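Local atomic coordinates of putative cell invasion protein with MAC/Perforin domain (Bacteroides thetaiotaomicron VPI-5482, PDB entry 3KK7), a protein that is of unproven function but belongs to the membrane-attack complex/perforin family and is a putative cell invasion protein of a human gut symbiont. Residues A[118-123]-A[130-135]; A[126-131]-A[357-362]. One frame throughout, in Å; residues are numbered along the deposited sequence.

Interaction 1 (A[118-123]-A[130-135])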
loop_
_atom_site.group_PDB
_atom_site.type_symbol
_atom_site.label_atom_id
_atom_site.label_comp_id
_atom_site.label_asym_id
_atom_site.label_seq_id
_atom_site.Cartn_x
_atom_site.Cartn_y
_atom_site.Cartn_z
ATOM N N LYS A 118 -9.735 -13.586 11.370
ATOM C CA LYS A 118 -9.063 -12.329 11.129
ATOM C C LYS A 118 -7.530 -12.441 11.184
ATOM O O LYS A 118 -6.840 -11.513 11.604
ATOM C CB LYS A 118 -9.582 -11.295 12.136
ATOM C CG LYS A 118 -11.033 -10.934 11.938
ATOM C CD LYS A 118 -11.364 -9.671 12.738
ATOM C CE LYS A 118 -12.727 -9.063 12.352
ATOM N NZ LYS A 118 -13.202 -8.176 13.466
ATOM N N THR A 119 -7.008 -13.563 10.699
ATOM C CA THR A 119 -5.579 -13.860 10.801
ATOM C C THR A 119 -4.700 -12.775 10.150
ATOM O O THR A 119 -3.728 -12.292 10.773
ATOM C CB THR A 119 -5.259 -15.273 10.217
ATOM O OG1 THR A 119 -6.151 -16.243 10.807
ATOM C CG2 THR A 119 -3.797 -15.668 10.481
ATOM N N PHE A 120 -5.040 -12.411 8.910
ATOM C CA PHE A 120 -4.339 -11.324 8.193
ATOM C C PHE A 120 -4.790 -9.942 8.668
ATOM O O PHE A 120 -3.954 -9.076 8.923
ATOM C CB PHE A 120 -4.525 -11.429 6.678
ATOM C CG PHE A 120 -3.906 -10.301 5.930
ATOM C CD1 PHE A 120 -2.565 -10.049 6.040
ATOM C CD2 PHE A 120 -4.670 -9.458 5.148
ATOM C CE1 PHE A 120 -1.984 -8.982 5.369
ATOM C CE2 PHE A 120 -4.091 -8.387 4.489
ATOM C CZ PHE A 120 -2.747 -8.159 4.600
ATOM N N THR A 121 -6.106 -9.767 8.819
ATOM C CA THR A 121 -6.700 -8.502 9.220
ATOM C C THR A 121 -6.026 -7.872 10.419
ATOM O O THR A 121 -5.733 -6.668 10.432
ATOM C CB THR A 121 -8.175 -8.704 9.547
ATOM O OG1 THR A 121 -8.843 -9.131 8.352
ATOM C CG2 THR A 121 -8.827 -7.422 10.121
ATOM N N LYS A 122 -5.771 -8.683 11.434
ATOM C CA LYS A 122 -5.224 -8.152 12.677
ATOM C C LYS A 122 -3.749 -7.809 12.600
ATOM O O LYS A 122 -3.256 -7.148 13.510
ATOM C CB LYS A 122 -5.490 -9.098 13.835
ATOM C CG LYS A 122 -4.669 -10.356 13.844
ATOM C CD LYS A 122 -5.240 -11.299 14.922
ATOM C CE LYS A 122 -4.436 -12.570 15.064
ATOM N NZ LYS A 122 -4.860 -13.328 16.285
ATOM N N THR A 123 -3.052 -8.260 11.541
ATOM C CA THR A 123 -1.659 -7.852 11.292
ATOM C C THR A 123 -1.531 -6.413 10.769
ATOM O O THR A 123 -0.483 -5.815 10.872
ATOM C CB THR A 123 -0.916 -8.761 10.289
ATOM O OG1 THR A 123 -1.359 -8.483 8.950
ATOM C CG2 THR A 123 -1.101 -10.200 10.628
ATOM N N LEU A 130 -8.843 -1.518 5.512
ATOM C CA LEU A 130 -8.194 -2.637 4.850
ATOM C C LEU A 130 -9.089 -3.270 3.782
ATOM O O LEU A 130 -10.224 -3.615 4.042
ATOM C CB LEU A 130 -7.749 -3.675 5.891
ATOM C CG LEU A 130 -7.014 -4.870 5.332
ATOM C CD1 LEU A 130 -5.747 -4.437 4.565
ATOM C CD2 LEU A 130 -6.729 -5.821 6.453
ATOM N N ASN A 131 -8.555 -3.392 2.573
ATOM C CA ASN A 131 -9.184 -4.135 1.505
ATOM C C ASN A 131 -8.635 -5.549 1.546
ATOM O O ASN A 131 -7.470 -5.761 1.276
ATOM C CB ASN A 131 -8.882 -3.509 0.143
ATOM C CG ASN A 131 -9.643 -4.215 -1.011
ATOM O OD1 ASN A 131 -10.333 -5.192 -0.769
ATOM N ND2 ASN A 131 -9.496 -3.724 -2.251
ATOM N N LEU A 132 -9.488 -6.512 1.866
ATOM C CA LEU A 132 -9.103 -7.908 1.925
ATOM C C LEU A 132 -9.071 -8.627 0.576
ATOM O O LEU A 132 -8.469 -9.699 0.484
ATOM C CB LEU A 132 -10.036 -8.646 2.876
ATOM C CG LEU A 132 -9.871 -8.304 4.356
ATOM C CD1 LEU A 132 -11.016 -8.872 5.170
ATOM C CD2 LEU A 132 -8.475 -8.832 4.867
ATOM N N GLY A 133 -9.695 -8.048 -0.460
ATOM C CA GLY A 133 -9.739 -8.657 -1.797
ATOM C C GLY A 133 -8.404 -9.208 -2.292
ATOM O O GLY A 133 -8.291 -10.382 -2.659
ATOM N N PRO A 134 -7.358 -8.375 -2.272
ATOM C CA PRO A 134 -6.065 -8.875 -2.792
ATOM C C PRO A 134 -5.471 -10.030 -1.990
ATOM O O PRO A 134 -4.920 -10.974 -2.580
ATOM C CB PRO A 134 -5.168 -7.639 -2.762
ATOM C CG PRO A 134 -6.171 -6.458 -2.793
ATOM C CD PRO A 134 -7.336 -6.929 -1.992
ATOM N N PHE A 135 -5.606 -9.978 -0.671
ATOM C CA PHE A 135 -5.156 -11.083 0.146
ATOM C C PHE A 135 -5.906 -12.357 -0.242
ATOM O O PHE A 135 -5.298 -13.391 -0.458
ATOM C CB PHE A 135 -5.353 -10.796 1.625
ATOM C CG PHE A 135 -5.049 -11.962 2.486
ATOM C CD1 PHE A 135 -3.754 -12.443 2.565
ATOM C CD2 PHE A 135 -6.055 -12.606 3.193
ATOM C CE1 PHE A 135 -3.452 -13.544 3.330
ATOM C CE2 PHE A 135 -5.783 -13.713 3.975
ATOM C CZ PHE A 135 -4.485 -14.197 4.043
#
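The rings of F120 and F135 form an offset stack, planes 20° apart and centroids 4.6 Å apart: F135 lies over one face of the F120 ring, and L132 CD2 sits at the edge of the F120 ring, 3.9 Å from F120 CD2. This hydrophobic contact in the MACPF domain packs the loop after strand 93-108 against the lead-in and first turn of helix 133-146. The two aromatic side chains run past each other in opposite directions, which brings F120 CB over the centre of the F135 ring, a CH-pi contact of 3.8 Å to the centroid. CG is anti to the backbone N in both (chi1 176° and 173°), the torsion with which the two rings come to lie over one another. V62 touches both phenylalanines, and L343 of strand 343-345 also packs on F120. Two leucines add to this: L130 CD2 lies 3.9 Å from T121 CA and meets F120 obliquely, while L132 crosses T121 at about a right angle. T121 OG1, with L132 CD2 close by, hydrogen-bonds to E115 OE1. At the helix entrance N131 acts as a cap: G133 N donates to N131 OD1 over 2.9 Å, approaching from above the amide plane.

Interaction 2 (A[126-131]-A[357-362]); sequences SGFSLN and QRYNDT
A small side-chain contact, in which a loop phenylalanine meets a tyrosine and an asparagine of the helix and a water bridges the two segments, joins the loop before helix 133-146 to helix 353-363 within the MACPF domain, linking regions more than 220 residues apart in sequence. F128 of the loop reaches the helix with the CE1 and CZ end of its ring, which meets Y359 and N360, residues adjacent on the helix. Its CG stands anti to the backbone N (chi1 172°), carrying the ring out from the loop. F128 CZ lies 3.9 Å from Y359 CE2, an apolar touch in which the two side chains pass at a slant. N360 brings OD1 obliquely to the same end of the ring, with CG beside its own backbone N (chi1 -78°), and the amide plane is turned 45° from the ring. P345 of strand 343-345 packs against both F128 and Y359, and H363, one residue past the segment, also meets the F128 ring. The buried Y359 is tied down at its far end, OH hydrogen-bonding to E210 O, while its side chain touches M201 and M205 of helix 201-208. The polar part of the join is indirect, a loop carbonyl being coupled to the helix amide through one water, which donates to S129 O at 2.8 Å and to N360 OD1 at 2.9 Å.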
loop_
_atom_site.group_PDB
_atom_site.type_symbol
_atom_site.label_atom_id
_atom_site.label_comp_id
_atom_site.label_asym_id
_atom_site.label_seq_id
_atom_site.Cartn_x
_atom_site.Cartn_y
_atom_site.Cartn_z
ATOM N N SER A 126 -4.294 -1.225 13.240
ATOM C CA SER A 126 -5.611 -0.946 13.710
ATOM C C SER A 126 -6.097 0.412 13.251
ATOM O O SER A 126 -5.404 1.420 13.400
ATOM C CB SER A 126 -5.598 -0.991 15.229
ATOM O OG SER A 126 -6.809 -0.481 15.745
ATOM N N GLY A 127 -7.301 0.419 12.673
ATOM C CA GLY A 127 -7.923 1.651 12.213
ATOM C C GLY A 127 -7.780 1.952 10.729
ATOM O O GLY A 127 -8.528 2.771 10.203
ATOM N N PHE A 128 -6.823 1.328 10.053
ATOM C CA PHE A 128 -6.649 1.535 8.621
ATOM C C PHE A 128 -7.756 0.828 7.842
ATOM O O PHE A 128 -8.142 -0.254 8.214
ATOM C CB PHE A 128 -5.302 0.982 8.238
ATOM C CG PHE A 128 -5.057 0.948 6.788
ATOM C CD1 PHE A 128 -4.716 2.101 6.119
ATOM C CD2 PHE A 128 -5.144 -0.257 6.081
ATOM C CE1 PHE A 128 -4.464 2.073 4.758
ATOM C CE2 PHE A 128 -4.889 -0.303 4.715
ATOM C CZ PHE A 128 -4.559 0.864 4.047
ATOM N N SER A 129 -8.259 1.439 6.769
ATOM C CA SER A 129 -9.282 0.803 5.913
ATOM C C SER A 129 -8.653 -0.284 5.083
ATOM O O SER A 129 -8.040 -0.007 4.045
ATOM C CB SER A 129 -9.939 1.778 4.938
ATOM O OG SER A 129 -10.272 2.973 5.593
ATOM N N LEU A 130 -8.843 -1.518 5.512
ATOM C CA LEU A 130 -8.194 -2.637 4.850
ATOM C C LEU A 130 -9.089 -3.270 3.782
ATOM O O LEU A 130 -10.224 -3.615 4.042
ATOM C CB LEU A 130 -7.749 -3.675 5.891
ATOM C CG LEU A 130 -7.014 -4.870 5.332
ATOM C CD1 LEU A 130 -5.747 -4.437 4.565
ATOM C CD2 LEU A 130 -6.729 -5.821 6.453
ATOM N N ASN A 131 -8.555 -3.392 2.573
ATOM C CA ASN A 131 -9.184 -4.135 1.505
ATOM C C ASN A 131 -8.635 -5.549 1.546
ATOM O O ASN A 131 -7.470 -5.761 1.276
ATOM C CB ASN A 131 -8.882 -3.509 0.143
ATOM C CG ASN A 131 -9.643 -4.215 -1.011
ATOM O OD1 ASN A 131 -10.333 -5.192 -0.769
ATOM N ND2 ASN A 131 -9.496 -3.724 -2.251
ATOM N N GLN A 357 -3.462 9.827 -0.187
ATOM C CA GLN A 357 -4.819 9.551 -0.622
ATOM C C GLN A 357 -4.869 8.561 -1.793
ATOM O O GLN A 357 -5.671 7.631 -1.797
ATOM C CB GLN A 357 -5.489 10.874 -0.997
ATOM C CG GLN A 357 -7.012 10.828 -1.247
ATOM C CD GLN A 357 -7.755 10.199 -0.094
ATOM O OE1 GLN A 357 -7.325 10.308 1.064
ATOM N NE2 GLN A 357 -8.872 9.517 -0.395
ATOM N N ARG A 358 -3.985 8.730 -2.769
ATOM C CA ARG A 358 -3.950 7.843 -3.930
ATOM C C ARG A 358 -3.590 6.398 -3.576
ATOM O O ARG A 358 -4.171 5.481 -4.146
ATOM C CB ARG A 358 -3.012 8.386 -5.012
ATOM C CG ARG A 358 -3.069 7.590 -6.293
ATOM C CD ARG A 358 -2.549 8.326 -7.504
ATOM N NE ARG A 358 -3.450 9.416 -7.868
ATOM C CZ ARG A 358 -4.597 9.281 -8.531
ATOM N NH1 ARG A 358 -4.994 8.103 -8.952
ATOM N NH2 ARG A 358 -5.350 10.351 -8.791
ATOM N N TYR A 359 -2.614 6.223 -2.676
ATOM C CA TYR A 359 -2.278 4.941 -2.115
ATOM C C TYR A 359 -3.537 4.316 -1.522
ATOM O O TYR A 359 -3.910 3.183 -1.857
ATOM C CB TYR A 359 -1.189 5.041 -1.011
ATOM C CG TYR A 359 -1.143 3.779 -0.148
ATOM C CD1 TYR A 359 -0.486 2.637 -0.583
ATOM C CD2 TYR A 359 -1.817 3.708 1.057
ATOM C CE1 TYR A 359 -0.486 1.460 0.179
ATOM C CE2 TYR A 359 -1.809 2.557 1.817
ATOM C CZ TYR A 359 -1.150 1.426 1.368
ATOM O OH TYR A 359 -1.153 0.257 2.143
ATOM N N ASN A 360 -4.191 5.057 -0.646
ATOM C CA ASN A 360 -5.417 4.565 -0.013
ATOM C C ASN A 360 -6.531 4.247 -1.000
ATOM O O ASN A 360 -7.170 3.177 -0.938
ATOM C CB ASN A 360 -5.905 5.541 1.067
ATOM C CG ASN A 360 -5.110 5.403 2.343
ATOM O OD1 ASN A 360 -5.180 4.357 2.973
ATOM N ND2 ASN A 360 -4.328 6.415 2.710
ATOM N N ASP A 361 -6.740 5.152 -1.925
ATOM C CA ASP A 361 -7.807 4.968 -2.882
ATOM C C ASP A 361 -7.485 3.781 -3.820
ATOM O O ASP A 361 -8.389 3.062 -4.288
ATOM C CB ASP A 361 -8.009 6.264 -3.700
ATOM C CG ASP A 361 -8.845 7.324 -2.988
ATOM O OD1 ASP A 361 -9.555 7.034 -1.992
ATOM O OD2 ASP A 361 -8.818 8.472 -3.491
ATOM N N THR A 362 -6.203 3.563 -4.098
ATOM C CA THR A 362 -5.834 2.526 -5.049
ATOM C C THR A 362 -5.966 1.197 -4.334
ATOM O O THR A 362 -6.509 0.239 -4.879
ATOM C CB THR A 362 -4.434 2.747 -5.591
ATOM O OG1 THR A 362 -4.360 4.031 -6.233
ATOM C CG2 THR A 362 -4.045 1.658 -6.565
HETATM O O HOH W 1 -7.286 2.316 2.740
#

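Interactions 1 and 2 follow one another along the same connection: residues 126-131 overlap 130-135 at L130 and N131, and the centres of the two contacts are about 12 Å apart. L130 faces the 118-123 loop in interaction 1, while two residues earlier F128 meets helix 353-363 in interaction 2. N131 ties the two regions together, since the OD1 that caps helix 133-146 shares an amide with ND2, which hydrogen-bonds to H363 O and D365 OD2 just beyond 357-362. Strand 343-345 lies beside both, through L343 at F120 and P345 at F128 and Y359. Interactions 1 and 2 lie about 12 Å and 7 Å from the centre of the chain, centre to centre, within the MACPF domain.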